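PDB 3DY0: plasma serine protease inhibitor from Homo sapiens, which inhibits serine proteases irreversibly in plasma and other body fluids in a heparin-dependent manner, thereby regulating proteolysis inside and outside the blood vessels. Local coordinates for residues 280-283 / 284-287. Sequence-based numbering, arbitrary orientation.
Sequences KVLP and SLGI
Leu282 lays its CB against the CB of Ile287, 4.1 Å away, the apolar contact that accompanies a Schellman motif. Two backbone bonds identify the motif, which here closes a short 3-10 turn in the loop between strands 259-277 and 307-319 of the serpin fold. Ile287 N reaches back five residues to Leu282 O (3.2 Å), and nested within this wider bond Gly286 N donates to Pro283 O at 3.0 Å. Gly286 supplies the reversal of the chain: at its phi/psi of 84°/3°, a left-handed conformation, a CB would be jammed against the carbonyl oxygen of the residue before. Leu282 O also accepts from Leu285 N at 2.7 Å; this donor and Ile287 N approach from opposite faces of the carbonyl plane, so one oxygen is gripped from both sides. Leu282 CD2 only loosely approaches Leu285 CD2 (4.5 Å). The apolar groups also seat the turn in the fold: Val281 packs on Leu16, Ala19 and Leu20 of helix 12-23, Leu285 on Phe12 of the same helix, and Leu282 on Phe291. Across the turn, Pro283 CA makes a CA-H...O contact with Ile287 O (3.3 Å), and the ring's CG lies 3.6 Å from the same oxygen. A water links the residue two before the 3-10 turn to Ser284, donating to Lys280 O and lying 2.6 Å from Ser284 OG.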
ATOM      1  N   LYS A 280      -6.497   6.404 -12.929  1.00 13.30           N
ATOM      2  CA  LYS A 280      -6.477   7.845 -13.158  1.00 15.75           C
ATOM      3  C   LYS A 280      -5.183   8.461 -12.640  1.00 15.43           C
ATOM      4  O   LYS A 280      -4.822   9.580 -13.011  1.00 19.11           O
ATOM      5  CB  LYS A 280      -7.670   8.504 -12.464  1.00 15.79           C
ATOM      6  CG  LYS A 280      -9.021   8.018 -12.957  1.00 19.06           C
ATOM      7  N   VAL A 281      -4.479   7.709 -11.799  1.00 14.05           N
ATOM      8  CA  VAL A 281      -3.242   8.169 -11.182  1.00 14.01           C
ATOM      9  C   VAL A 281      -1.958   7.650 -11.825  1.00 12.39           C
ATOM     10  O   VAL A 281      -1.012   8.408 -12.044  1.00 12.98           O
ATOM     11  CB  VAL A 281      -3.218   7.769  -9.686  1.00 14.77           C
ATOM     12  CG1 VAL A 281      -1.968   8.300  -9.015  1.00 17.63           C
ATOM     13  CG2 VAL A 281      -4.474   8.290  -8.990  1.00 16.90           C
ATOM     14  N   LEU A 282      -1.925   6.358 -12.129  1.00 12.04           N
ATOM     15  CA  LEU A 282      -0.727   5.756 -12.701  1.00 13.92           C
ATOM     16  C   LEU A 282      -0.169   6.418 -13.962  1.00 13.32           C
ATOM     17  O   LEU A 282       1.037   6.354 -14.217  1.00 12.32           O
ATOM     18  CB  LEU A 282      -0.958   4.256 -12.905  1.00 13.04           C
ATOM     19  CG  LEU A 282      -1.047   3.526 -11.555  1.00 14.92           C
ATOM     20  CD1 LEU A 282      -1.472   2.087 -11.760  1.00 14.27           C
ATOM     21  CD2 LEU A 282       0.300   3.595 -10.848  1.00 16.71           C
ATOM     22  N   PRO A 283      -1.025   7.048 -14.782  1.00 12.94           N
ATOM     23  CA  PRO A 283      -0.444   7.683 -15.967  1.00 15.18           C
ATOM     24  C   PRO A 283       0.601   8.730 -15.556  1.00 16.21           C
ATOM     25  O   PRO A 283       1.477   9.086 -16.343  1.00 16.11           O
ATOM     26  CB  PRO A 283      -1.662   8.296 -16.651  1.00 14.35           C
ATOM     27  CG  PRO A 283      -2.722   7.284 -16.367  1.00 14.36           C
ATOM     28  CD  PRO A 283      -2.491   6.954 -14.900  1.00 12.44           C
ATOM     29  N   SER A 284       0.507   9.208 -14.314  1.00 16.70           N
ATOM     30  CA  SER A 284       1.452  10.198 -13.796  1.00 16.97           C
ATOM     31  C   SER A 284       2.831   9.577 -13.615  1.00 16.53           C
ATOM     32  O   SER A 284       3.833  10.287 -13.499  1.00 17.20           O
ATOM     33  CB  SER A 284       0.969  10.762 -12.456  1.00 18.38           C
ATOM     34  OG  SER A 284      -0.191  11.551 -12.630  1.00 21.82           O
ATOM     35  N   LEU A 285       2.869   8.250 -13.566  1.00 14.93           N
ATOM     36  CA  LEU A 285       4.119   7.516 -13.427  1.00 13.29           C
ATOM     37  C   LEU A 285       4.498   6.898 -14.770  1.00 13.51           C
ATOM     38  O   LEU A 285       5.367   6.026 -14.847  1.00 13.74           O
ATOM     39  CB  LEU A 285       3.989   6.414 -12.369  1.00 12.73           C
ATOM     40  CG  LEU A 285       4.190   6.845 -10.912  1.00 12.96           C
ATOM     41  CD1 LEU A 285       3.085   7.798 -10.490  1.00 14.91           C
ATOM     42  CD2 LEU A 285       4.212   5.611 -10.021  1.00 14.34           C
ATOM     43  N   GLY A 286       3.830   7.351 -15.826  1.00 12.53           N
ATOM     44  CA  GLY A 286       4.121   6.847 -17.155  1.00 11.45           C
ATOM     45  C   GLY A 286       3.428   5.550 -17.527  1.00 11.19           C
ATOM     46  O   GLY A 286       3.671   5.007 -18.606  1.00 12.14           O
ATOM     47  N   ILE A 287       2.576   5.039 -16.645  1.00 10.77           N
ATOM     48  CA  ILE A 287       1.858   3.795 -16.920  1.00  9.61           C
ATOM     49  C   ILE A 287       0.481   4.187 -17.437  1.00  8.99           C
ATOM     50  O   ILE A 287      -0.426   4.487 -16.657  1.00 10.65           O
ATOM     51  CB  ILE A 287       1.721   2.943 -15.644  1.00 11.11           C
ATOM     52  CG1 ILE A 287       3.115   2.609 -15.108  1.00 11.26           C
ATOM     53  CG2 ILE A 287       0.952   1.665 -15.949  1.00 10.99           C
ATOM     54  CD1 ILE A 287       3.117   1.907 -13.764  1.00 11.88           C
TER
HETATM   55  O   HOH W   1      -2.344  10.837 -13.961  1.00 29.58           O